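Local atomic coordinates of argonaute protein (Marinitoga piezophila, PDB entry 5I4A), a protein that uses short guide RNAs with a 5'-hydroxyl end to bind complementary target DNA or RNA and cleave it, with manganese as the preferred metal for DNA cleavage. Residues 227-230 and 231-235; 235-238 and 239-242; 300-304 and 305-309; 401-404 and 405-408; 483-486 and 487-491. All blocks are in the same frame, centred on the assembly; numbering follows the deposited sequence.

Contact 1: residues 227-230 and 231-235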
# COMPACT_ATOMS: atom_id res chain seq x y z
N GLU A 227 -5.11 -7.72 22.04
CA GLU A 227 -5.99 -8.79 22.49
C GLU A 227 -7.32 -8.75 21.75
O GLU A 227 -7.80 -9.78 21.25
CB GLU A 227 -6.22 -8.68 24.00
CG GLU A 227 -5.10 -9.26 24.85
CD GLU A 227 -5.07 -8.69 26.25
OE1 GLU A 227 -5.94 -7.85 26.57
OE2 GLU A 227 -4.17 -9.06 27.02
N ILE A 228 -7.93 -7.57 21.67
CA ILE A 228 -9.21 -7.42 20.99
C ILE A 228 -9.12 -7.90 19.55
O ILE A 228 -10.01 -8.59 19.04
CB ILE A 228 -9.69 -5.96 21.07
CG1 ILE A 228 -10.08 -5.62 22.51
CG2 ILE A 228 -10.84 -5.71 20.12
CD1 ILE A 228 -10.13 -4.15 22.78
N TYR A 229 -8.03 -7.55 18.86
CA TYR A 229 -7.88 -7.95 17.47
C TYR A 229 -7.67 -9.45 17.30
O TYR A 229 -7.97 -9.99 16.23
CB TYR A 229 -6.72 -7.19 16.82
CG TYR A 229 -7.14 -6.00 15.99
CD1 TYR A 229 -7.81 -6.19 14.78
CD2 TYR A 229 -6.87 -4.70 16.40
CE1 TYR A 229 -8.20 -5.11 14.01
CE2 TYR A 229 -7.25 -3.62 15.63
CZ TYR A 229 -7.92 -3.83 14.43
OH TYR A 229 -8.31 -2.75 13.66
N LYS A 230 -7.18 -10.14 18.34
CA LYS A 230 -6.75 -11.53 18.17
C LYS A 230 -7.93 -12.50 18.18
O LYS A 230 -8.12 -13.27 17.23
CB LYS A 230 -5.73 -11.90 19.25
CG LYS A 230 -5.09 -13.26 19.02
CD LYS A 230 -4.34 -13.74 20.25
CE LYS A 230 -3.58 -15.03 19.97
NZ LYS A 230 -4.45 -16.12 19.44
N ASN A 231 -8.73 -12.49 19.25
CA ASN A 231 -9.83 -13.44 19.36
C ASN A 231 -11.15 -12.72 19.65
O ASN A 231 -12.02 -13.26 20.34
CB ASN A 231 -9.55 -14.48 20.45
CG ASN A 231 -8.19 -15.14 20.26
OD1 ASN A 231 -7.23 -14.85 20.98
ND2 ASN A 231 -8.10 -16.04 19.30
N LYS A 232 -11.30 -11.49 19.14
CA LYS A 232 -12.57 -10.78 19.21
C LYS A 232 -12.97 -10.18 17.86
O LYS A 232 -13.97 -9.46 17.79
CB LYS A 232 -12.53 -9.68 20.28
CG LYS A 232 -13.87 -9.35 20.93
CD LYS A 232 -13.66 -8.37 22.06
CE LYS A 232 -14.89 -8.29 22.94
NZ LYS A 232 -14.60 -7.62 24.24
N VAL A 233 -12.20 -10.45 16.80
CA VAL A 233 -12.63 -10.12 15.45
C VAL A 233 -13.43 -11.27 14.83
O VAL A 233 -14.35 -11.04 14.05
CB VAL A 233 -11.41 -9.77 14.57
CG1 VAL A 233 -11.80 -9.62 13.10
CG2 VAL A 233 -10.74 -8.49 15.08
N PHE A 234 -13.09 -12.52 15.19
CA PHE A 234 -13.89 -13.66 14.75
C PHE A 234 -15.33 -13.54 15.21
O PHE A 234 -16.26 -13.91 14.49
CB PHE A 234 -13.27 -14.96 15.25
CG PHE A 234 -14.17 -16.16 15.07
CD1 PHE A 234 -14.29 -16.77 13.83
CD2 PHE A 234 -14.89 -16.68 16.14
CE1 PHE A 234 -15.12 -17.87 13.66
CE2 PHE A 234 -15.72 -17.77 15.98
CZ PHE A 234 -15.83 -18.37 14.74
N GLU A 235 -15.54 -13.02 16.43
CA GLU A 235 -16.90 -12.72 16.86
C GLU A 235 -17.53 -11.65 15.98
O GLU A 235 -18.76 -11.62 15.83
CB GLU A 235 -16.91 -12.28 18.32
CG GLU A 235 -18.29 -12.30 18.96
CD GLU A 235 -18.32 -11.64 20.32
OE1 GLU A 235 -17.45 -10.78 20.59
OE2 GLU A 235 -19.23 -11.97 21.12

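Contact 2: residues 235-238 and 239-242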
# COMPACT_ATOMS: atom_id res chain seq x y z
N GLU A 235 -15.54 -13.02 16.43
CA GLU A 235 -16.90 -12.72 16.86
C GLU A 235 -17.53 -11.65 15.98
O GLU A 235 -18.76 -11.62 15.83
CB GLU A 235 -16.91 -12.28 18.32
CG GLU A 235 -18.29 -12.30 18.96
CD GLU A 235 -18.32 -11.64 20.32
OE1 GLU A 235 -17.45 -10.78 20.59
OE2 GLU A 235 -19.23 -11.97 21.12
N GLY A 236 -16.72 -10.78 15.38
CA GLY A 236 -17.25 -9.81 14.44
C GLY A 236 -17.74 -10.45 13.16
O GLY A 236 -18.80 -10.09 12.64
N PHE A 237 -16.98 -11.42 12.63
CA PHE A 237 -17.46 -12.20 11.50
C PHE A 237 -18.76 -12.92 11.85
O PHE A 237 -19.67 -13.02 11.02
CB PHE A 237 -16.40 -13.21 11.04
CG PHE A 237 -15.32 -12.63 10.17
CD1 PHE A 237 -15.59 -12.28 8.85
CD2 PHE A 237 -14.03 -12.46 10.65
CE1 PHE A 237 -14.59 -11.75 8.05
CE2 PHE A 237 -13.04 -11.94 9.85
CZ PHE A 237 -13.32 -11.58 8.54
N LYS A 238 -18.85 -13.43 13.08
CA LYS A 238 -20.02 -14.19 13.51
C LYS A 238 -21.18 -13.30 13.95
O LYS A 238 -22.33 -13.75 13.92
CB LYS A 238 -19.63 -15.14 14.65
CG LYS A 238 -20.76 -16.04 15.14
CD LYS A 238 -20.27 -17.43 15.52
CE LYS A 238 -21.44 -18.32 15.90
NZ LYS A 238 -21.43 -19.60 15.15
N LYS A 239 -20.92 -12.06 14.34
CA LYS A 239 -22.00 -11.14 14.69
C LYS A 239 -22.64 -10.48 13.47
O LYS A 239 -23.59 -9.71 13.64
CB LYS A 239 -21.49 -10.05 15.64
CG LYS A 239 -21.69 -10.35 17.12
CD LYS A 239 -20.95 -9.35 17.99
CE LYS A 239 -21.90 -8.60 18.91
NZ LYS A 239 -21.21 -7.47 19.58
N ILE A 240 -22.15 -10.77 12.27
CA ILE A 240 -22.67 -10.10 11.07
C ILE A 240 -24.17 -10.29 10.89
O ILE A 240 -24.87 -9.28 10.67
CB ILE A 240 -21.87 -10.54 9.83
CG1 ILE A 240 -20.44 -10.02 9.89
CG2 ILE A 240 -22.56 -10.08 8.55
CD1 ILE A 240 -19.60 -10.39 8.69
N PRO A 241 -24.73 -11.50 10.96
CA PRO A 241 -26.17 -11.64 10.68
C PRO A 241 -27.06 -10.83 11.61
O PRO A 241 -28.03 -10.22 11.14
CB PRO A 241 -26.41 -13.15 10.84
CG PRO A 241 -25.08 -13.78 10.60
CD PRO A 241 -24.10 -12.82 11.20
N LYS A 242 -26.76 -10.80 12.90
CA LYS A 242 -27.61 -10.07 13.84
C LYS A 242 -27.30 -8.58 13.83
O LYS A 242 -28.21 -7.75 13.70
CB LYS A 242 -27.45 -10.65 15.25
CG LYS A 242 -28.29 -9.94 16.29
CD LYS A 242 -28.38 -10.75 17.57
CE LYS A 242 -29.36 -10.11 18.53
NZ LYS A 242 -30.65 -9.80 17.85
O HOH W 1 -24.95 -13.12 14.55

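Contact 3: residues 300-304 and 305-309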
# COMPACT_ATOMS: atom_id res chain seq x y z
N PHE A 300 33.81 4.51 5.89
CA PHE A 300 32.97 4.88 7.03
C PHE A 300 32.79 6.39 7.11
O PHE A 300 33.73 7.15 6.88
CB PHE A 300 33.58 4.37 8.35
CG PHE A 300 33.73 2.88 8.43
CD1 PHE A 300 34.88 2.26 7.98
CD2 PHE A 300 32.72 2.10 8.99
CE1 PHE A 300 35.02 0.89 8.06
CE2 PHE A 300 32.86 0.73 9.07
CZ PHE A 300 34.00 0.12 8.61
N PHE A 301 31.57 6.81 7.46
CA PHE A 301 31.27 8.22 7.71
C PHE A 301 30.64 8.34 9.10
O PHE A 301 29.63 7.69 9.39
CB PHE A 301 30.32 8.79 6.65
CG PHE A 301 30.97 9.01 5.31
CD1 PHE A 301 31.00 8.00 4.37
CD2 PHE A 301 31.54 10.23 5.01
CE1 PHE A 301 31.60 8.21 3.13
CE2 PHE A 301 32.14 10.44 3.78
CZ PHE A 301 32.17 9.43 2.84
N PHE A 302 31.24 9.18 9.94
CA PHE A 302 30.75 9.42 11.28
C PHE A 302 30.29 10.87 11.41
O PHE A 302 30.82 11.76 10.75
CB PHE A 302 31.82 9.12 12.34
CG PHE A 302 32.34 7.71 12.28
CD1 PHE A 302 33.40 7.39 11.45
CD2 PHE A 302 31.79 6.72 13.07
CE1 PHE A 302 33.89 6.10 11.40
CE2 PHE A 302 32.27 5.43 13.02
CZ PHE A 302 33.32 5.12 12.18
N SER A 303 29.29 11.09 12.26
CA SER A 303 28.76 12.44 12.44
C SER A 303 29.69 13.31 13.28
O SER A 303 29.54 14.54 13.26
CB SER A 303 27.37 12.38 13.07
OG SER A 303 27.43 11.83 14.38
N SER A 304 30.63 12.71 14.00
CA SER A 304 31.57 13.45 14.84
C SER A 304 32.65 12.49 15.32
O SER A 304 32.49 11.27 15.27
CB SER A 304 30.87 14.10 16.04
OG SER A 304 30.28 13.12 16.88
N LYS A 305 33.75 13.07 15.80
CA LYS A 305 34.75 12.27 16.50
C LYS A 305 34.14 11.59 17.72
O LYS A 305 34.45 10.43 18.01
CB LYS A 305 35.93 13.15 16.92
CG LYS A 305 36.83 13.59 15.78
CD LYS A 305 37.59 12.42 15.17
CE LYS A 305 38.61 12.90 14.15
NZ LYS A 305 39.45 11.77 13.64
N LYS A 306 33.25 12.29 18.43
CA LYS A 306 32.62 11.71 19.61
C LYS A 306 31.85 10.45 19.26
O LYS A 306 31.98 9.42 19.93
CB LYS A 306 31.70 12.73 20.28
CG LYS A 306 31.10 12.23 21.59
CD LYS A 306 29.67 12.70 21.77
CE LYS A 306 29.57 13.90 22.69
NZ LYS A 306 28.16 14.30 22.92
N GLN A 307 31.03 10.51 18.20
CA GLN A 307 30.26 9.34 17.80
C GLN A 307 31.17 8.15 17.49
O GLN A 307 30.85 7.01 17.84
CB GLN A 307 29.39 9.67 16.59
CG GLN A 307 28.52 8.51 16.13
CD GLN A 307 28.11 8.64 14.69
OE1 GLN A 307 28.95 8.69 13.79
NE2 GLN A 307 26.80 8.70 14.45
N PHE A 308 32.31 8.41 16.85
CA PHE A 308 33.27 7.35 16.58
C PHE A 308 33.71 6.68 17.88
O PHE A 308 33.71 5.45 17.99
CB PHE A 308 34.48 7.90 15.83
CG PHE A 308 35.62 6.92 15.73
CD1 PHE A 308 35.67 6.00 14.69
CD2 PHE A 308 36.64 6.91 16.67
CE1 PHE A 308 36.70 5.09 14.60
CE2 PHE A 308 37.68 6.00 16.58
CZ PHE A 308 37.71 5.09 15.54
N PHE A 309 34.10 7.48 18.87
CA PHE A 309 34.58 6.91 20.13
C PHE A 309 33.46 6.21 20.89
O PHE A 309 33.73 5.24 21.61
CB PHE A 309 35.23 8.00 20.98
CG PHE A 309 36.55 8.48 20.44
CD1 PHE A 309 37.64 7.63 20.37
CD2 PHE A 309 36.70 9.79 20.00
CE1 PHE A 309 38.85 8.06 19.88
CE2 PHE A 309 37.92 10.23 19.50
CZ PHE A 309 38.99 9.37 19.44

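Contact 4: residues 401-404 and 405-408. With nucleotides of chain B.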
# COMPACT_ATOMS: atom_id res chain seq x y z
N PRO A 401 23.30 3.81 5.14
CA PRO A 401 23.21 4.30 6.52
C PRO A 401 22.82 3.20 7.49
O PRO A 401 22.18 2.20 7.13
CB PRO A 401 22.12 5.38 6.44
CG PRO A 401 21.80 5.55 4.96
CD PRO A 401 22.17 4.26 4.32
N ILE A 402 23.21 3.39 8.75
CA ILE A 402 22.85 2.45 9.81
C ILE A 402 22.82 3.21 11.13
O ILE A 402 23.66 4.09 11.38
CB ILE A 402 23.82 1.25 9.87
CG1 ILE A 402 23.40 0.27 10.97
CG2 ILE A 402 25.26 1.71 10.05
CD1 ILE A 402 24.13 -1.05 10.94
N LEU A 403 21.85 2.88 11.97
CA LEU A 403 21.70 3.54 13.26
C LEU A 403 22.87 3.20 14.18
O LEU A 403 23.26 2.03 14.30
CB LEU A 403 20.38 3.14 13.91
CG LEU A 403 19.13 3.58 13.14
CD1 LEU A 403 17.86 3.09 13.82
CD2 LEU A 403 19.11 5.10 13.01
N LYS A 404 23.42 4.22 14.83
CA LYS A 404 24.52 4.02 15.77
C LYS A 404 24.16 3.00 16.84
O LYS A 404 25.00 2.18 17.22
CB LYS A 404 24.91 5.36 16.40
CG LYS A 404 25.20 5.30 17.90
CD LYS A 404 25.52 6.68 18.47
CE LYS A 404 24.27 7.54 18.63
NZ LYS A 404 24.60 8.93 19.05
N GLU A 405 22.92 3.02 17.32
CA GLU A 405 22.51 2.10 18.37
C GLU A 405 22.55 0.65 17.91
O GLU A 405 22.83 -0.25 18.71
CB GLU A 405 21.12 2.44 18.90
CG GLU A 405 20.11 2.87 17.84
CD GLU A 405 20.10 4.37 17.65
OE1 GLU A 405 21.14 4.93 17.24
OE2 GLU A 405 19.04 4.98 17.92
N LYS A 406 22.28 0.40 16.63
CA LYS A 406 22.33 -0.97 16.12
C LYS A 406 23.76 -1.44 15.88
O LYS A 406 23.99 -2.66 15.85
CB LYS A 406 21.51 -1.08 14.84
CG LYS A 406 20.03 -0.83 15.07
CD LYS A 406 19.21 -0.96 13.80
CE LYS A 406 17.74 -0.65 14.06
NZ LYS A 406 16.88 -0.98 12.89
N LEU A 407 24.72 -0.53 15.73
CA LEU A 407 26.12 -0.92 15.76
C LEU A 407 26.62 -1.10 17.18
O LEU A 407 27.57 -1.86 17.41
CB LEU A 407 26.99 0.11 15.03
CG LEU A 407 27.07 -0.03 13.51
CD1 LEU A 407 28.20 0.80 12.94
CD2 LEU A 407 27.23 -1.49 13.12
N GLU A 408 26.00 -0.43 18.15
CA GLU A 408 26.45 -0.54 19.53
C GLU A 408 26.15 -1.91 20.12
O GLU A 408 26.97 -2.47 20.86
CB GLU A 408 25.82 0.56 20.38
CG GLU A 408 26.50 1.92 20.28
CD GLU A 408 25.71 3.01 20.96
OE1 GLU A 408 24.50 2.80 21.23
OE2 GLU A 408 26.28 4.08 21.25
P A B 2 18.95 1.05 10.40
OP1 A B 2 17.62 0.93 11.04
OP2 A B 2 20.17 1.02 11.23
O5' A B 2 19.04 -0.13 9.33
C5' A B 2 20.16 -0.26 8.46
C4' A B 2 20.13 -1.59 7.75
O4' A B 2 20.40 -2.64 8.72
C3' A B 2 18.79 -1.97 7.15
O3' A B 2 18.58 -1.40 5.86
C2' A B 2 18.84 -3.49 7.15
O2' A B 2 19.65 -3.98 6.09
C1' A B 2 19.57 -3.75 8.47
N9 A B 2 18.62 -3.85 9.60
C8 A B 2 18.39 -2.92 10.58
N7 A B 2 17.48 -3.29 11.46
C5 A B 2 17.09 -4.55 11.02
C6 A B 2 16.16 -5.48 11.51
N6 A B 2 15.42 -5.28 12.60
N1 A B 2 16.01 -6.64 10.82
C2 A B 2 16.76 -6.84 9.73
N3 A B 2 17.66 -6.04 9.18
C4 A B 2 17.78 -4.90 9.87
O5' U B 1 16.96 2.58 5.69
C5' U B 1 18.37 2.73 5.87
C4' U B 1 18.70 3.24 7.26
O4' U B 1 18.28 4.63 7.37
C3' U B 1 18.04 2.49 8.41
O3' U B 1 18.94 2.38 9.51
C2' U B 1 16.87 3.40 8.79
O2' U B 1 16.47 3.30 10.15
C1' U B 1 17.41 4.79 8.47
N1 U B 1 16.36 5.73 8.08
C2 U B 1 16.21 6.92 8.77
O2 U B 1 16.92 7.24 9.71
N3 U B 1 15.19 7.73 8.31
C4 U B 1 14.33 7.46 7.26
O4 U B 1 13.46 8.28 6.96
C5 U B 1 14.55 6.21 6.61
C6 U B 1 15.54 5.41 7.03

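Contact 5: residues 483-486 and 487-491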
# COMPACT_ATOMS: atom_id res chain seq x y z
N LEU A 483 -3.13 17.72 -15.02
CA LEU A 483 -4.15 16.68 -15.15
C LEU A 483 -4.88 16.80 -16.48
O LEU A 483 -5.75 17.65 -16.65
CB LEU A 483 -5.14 16.76 -13.98
CG LEU A 483 -6.26 15.71 -13.94
CD1 LEU A 483 -5.74 14.33 -14.34
CD2 LEU A 483 -6.88 15.66 -12.56
N ASN A 484 -4.51 15.94 -17.42
CA ASN A 484 -5.13 15.91 -18.74
C ASN A 484 -4.92 14.52 -19.31
O ASN A 484 -3.77 14.12 -19.52
CB ASN A 484 -4.55 16.99 -19.66
CG ASN A 484 -5.11 16.93 -21.07
OD1 ASN A 484 -4.65 16.15 -21.90
ND2 ASN A 484 -6.11 17.76 -21.34
N GLU A 485 -6.01 13.79 -19.53
CA GLU A 485 -5.95 12.42 -20.02
C GLU A 485 -4.99 12.30 -21.20
O GLU A 485 -4.10 11.44 -21.21
CB GLU A 485 -7.35 11.96 -20.43
CG GLU A 485 -7.41 10.54 -20.96
CD GLU A 485 -7.54 9.51 -19.86
OE1 GLU A 485 -8.64 9.40 -19.28
OE2 GLU A 485 -6.53 8.84 -19.55
N LYS A 486 -5.15 13.17 -22.19
CA LYS A 486 -4.35 13.04 -23.41
C LYS A 486 -2.88 13.30 -23.14
O LYS A 486 -2.01 12.61 -23.69
CB LYS A 486 -4.88 13.98 -24.49
CG LYS A 486 -3.99 14.10 -25.73
CD LYS A 486 -3.76 12.76 -26.43
CE LYS A 486 -3.09 12.94 -27.78
NZ LYS A 486 -2.14 14.09 -27.76
N MET A 487 -2.56 14.32 -22.34
CA MET A 487 -1.15 14.58 -22.07
C MET A 487 -0.56 13.47 -21.21
O MET A 487 0.55 13.00 -21.48
CB MET A 487 -0.95 15.94 -21.41
CG MET A 487 -1.34 17.08 -22.31
SD MET A 487 -0.82 18.65 -21.63
CE MET A 487 -1.38 18.46 -19.95
N ASN A 488 -1.32 12.97 -20.24
CA ASN A 488 -0.80 11.96 -19.32
C ASN A 488 -0.50 10.64 -20.03
O ASN A 488 0.47 9.96 -19.71
CB ASN A 488 -1.78 11.74 -18.17
CG ASN A 488 -1.94 12.97 -17.30
OD1 ASN A 488 -1.09 13.86 -17.29
ND2 ASN A 488 -3.04 13.02 -16.56
N LEU A 489 -1.32 10.27 -21.00
CA LEU A 489 -1.10 9.02 -21.73
C LEU A 489 0.02 9.13 -22.74
O LEU A 489 0.64 8.11 -23.09
CB LEU A 489 -2.40 8.61 -22.42
CG LEU A 489 -3.44 7.67 -21.79
CD1 LEU A 489 -4.73 7.92 -22.47
CD2 LEU A 489 -3.02 6.26 -22.02
N ASP A 490 0.33 10.34 -23.20
CA ASP A 490 1.52 10.52 -24.03
C ASP A 490 2.77 10.19 -23.24
O ASP A 490 3.60 9.37 -23.67
CB ASP A 490 1.60 11.96 -24.56
CG ASP A 490 0.56 12.24 -25.64
OD1 ASP A 490 0.07 11.29 -26.29
OD2 ASP A 490 0.26 13.43 -25.86
N ILE A 491 2.90 10.77 -22.05
CA ILE A 491 4.07 10.53 -21.21
C ILE A 491 4.15 9.06 -20.81
O ILE A 491 5.23 8.47 -20.78
CB ILE A 491 4.05 11.46 -19.98
CG1 ILE A 491 4.14 12.92 -20.41
CG2 ILE A 491 5.20 11.12 -19.03
CD1 ILE A 491 5.49 13.30 -21.00

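Contact 1: residues 227-230 and 231-235
Y229 and V233 make the apolar part of this helix-to-helix turn in linker L2. The methyl CG2 of V233 approaches the tyrosine ring obliquely, 3.7 Å from CD1 of Y229, and also rests on the backbone oxygen of Y229. It lies beside its own backbone N because CG1 takes the position opposite that nitrogen (chi1 172°). Both residues pack on strand 143-156, Y229 on F154 and V233 on P150, and I228 joins them on F152.

The backbone bonds are frayed by comparison. N231 N reaches E227 O at 3.5 Å, a weak bond although fairly straight (163°), and K232 N makes another weak one to I228 O at 3.2 Å, with a poor angle of 122°. CB of K232 sits close against that same I228 oxygen.

Among the polar side chains, K230 and N231 run alongside each other. The lysine chain is extended and turns only at its last torsion, which brings NZ to within 3.4 Å of N231 OD1 in a weak hydrogen bond. K232 makes a cation-pi contact with F119.

Such weak bonds suggest that the turn depends as much on apolar contact with strand 143-156 as on its own polar links.

Contact 2: residues 235-238 and 239-242
With chi1 at -68°, I240 swings CG1 beside its own backbone N and back over the preceding turn, where it lies 3.2 Å from G236 O and 3.3 Å from F237 O. The extended second torsion carries CD1 onward to the phenylalanine, 4.4 Å from CD1 of F237 in an oblique approach to the ring. E235 and K239 meet through their aliphatic parts, CG of E235 lying 4.1 Å from CD of K239, while NZ of K239 goes on to a salt bridge with E117.

The arrangement is a break between two short helices of linker L2, 234-238 and 240-243. K239 N closes the first helix with a bond of 2.7 Å to E235 O and has a weak second bond to G236 O, whose oxygen is also bound by the hydroxyl of Y133. P241 lacks an N-H, and its CD packs 3.4 Å from K238 O; a water donates to that oxygen and weakly accepts from K242 N.

I240 is buried against I148, Y133 and L253, and an alanine here would probably leave a gap beside F237 and the carbonyls of G236 and F237. F237 itself packs on P150 of strand 143-156, the same proline that V233 touches.

Contact 3: residues 300-304 and 305-309
Q307 reaches back from the first turn of helix 305-310 to the residue just past the end of strand 295-302, where its OE1 accepts from S303 N at 2.9 Å. The donor stands well above the plane of the amide, not on a lone pair. With CG opposite the backbone N (chi1 -178°) and the chain extended beyond it, the amide lies next to S303. Its NE2 is satisfied by D380 OD1 and L378 O, and S303 OG by D380 OD2, so one carboxylate holds both side chains.

S304 is the N-cap. Its OG takes the hydrogen of Q307 N at 3.0 Å in a nearly straight bond (164°), and its carbonyl oxygen receives F308 N at 3.3 Å. OG thus supplies the acceptor that the amide of Q307 would otherwise lack, while the S304 carbonyl begins the regular bonding of the helix.

Beside this polar network, F308 turns its edge onto a face of F302 in a T-shaped pair, centroids 5.1 Å apart and planes at 86°. CD1 of F308 comes within 3.5 Å of CZ of F302. A serine in place of F302 would probably leave the F308 edge without its aromatic face and open a gap beneath the helix.

F302 also packs on L378 of the neighbouring parallel strand 374-379, and both rings touch L315 of helix 312-320.

Contact 4: residues 401-404 and 405-408
The guide-binding surface of the Mid domain is formed here by the junction of strand 398-403 with helix 404-409, which receives the second nucleotide of the guide RNA. L403, the N-cap residue, and K406 grip the phosphate of A2 of chain B together. L403 N donates to OP2 in a short, almost linear bond (2.6 Å, 178°). From the first turn of the helix, K406 runs fully extended alongside the phosphate, its NZ 2.8 Å from OP1 and 2.8 Å from N7 of the adenine, so one ammonium ties the phosphate to the base of the same nucleotide. The start of the helix and the lysine would probably both favour the negative charge of the phosphate.

The side chain of L403 lies against this lysine: its CD1 is 3.7 Å from CE of K406. The helix is started by L403 O, which accepts L407 N at 3.3 Å and, weakly, K406 N. K404 O then takes E408 N.

Beneath, I402 and L407 cross at about a right angle, and L407 packs further on L378 of strand 374-379. K404 and E408 run side by side in the same direction, but NZ of K404 pairs with D380. The apolar layer meets through methyl groups, CD1 of I402 standing 3.8 Å from CD2 of L407.

Contact 5: residues 483-486 and 487-491
N484 and M487 close the beginning of helix 485-507. The asparagine, its CG opposite the backbone N (chi1 176°), turns OD1 toward the helix and accepts M487 N in the carbonyl plane on a lone pair, at 2.8 Å. Its backbone oxygen takes N488 N, also at 2.8 Å. The methionine crosses the asparagine at about a right angle, and its chain folds back at the last torsion (chi3 -47°) to set CE 3.5 Å from CB of N484.

The helix belongs to the PIWI domain, which has an RNase H fold, and follows strand 472-482 in the chain. Its first residue, E485, is inferred to belong to the active site. L489 N donates to E485 O at 3.0 Å, and the two side chains run alongside each other, with CD1 of L489 3.6 Å from E485 OE2, which also accepts a weak bond from D525 N. L489 makes the tightly packed side, buried against I528, I529 and F532 of helix 526-532.

The side nearer solvent carries the exposed M487 and K486. There K486 spans one turn to D490 in a salt bridge of 3.1 Å between NZ and OD2, using the syn lone pair of that oxygen.

Along the chain the five contacts follow in numerical order, each at the start, end or break of a helix. Contacts 1 and 2 are consecutive in linker L2, sharing E235 and helix 234-238, with centres 12 Å apart; both pack on strand 143-156. Contacts 3 and 4 lie in the Mid domain with centres 11 Å apart, each where a strand of the same parallel sheet passes into a helix, and they touch through CG of Q307 and CD of K404. D380 binds residues of both and so links the two junctions. Contact 5, in the PIWI domain, stands about 45 Å from contact 4 between centres, so their guide-binding and inferred active-site residues lie far apart in one lobe.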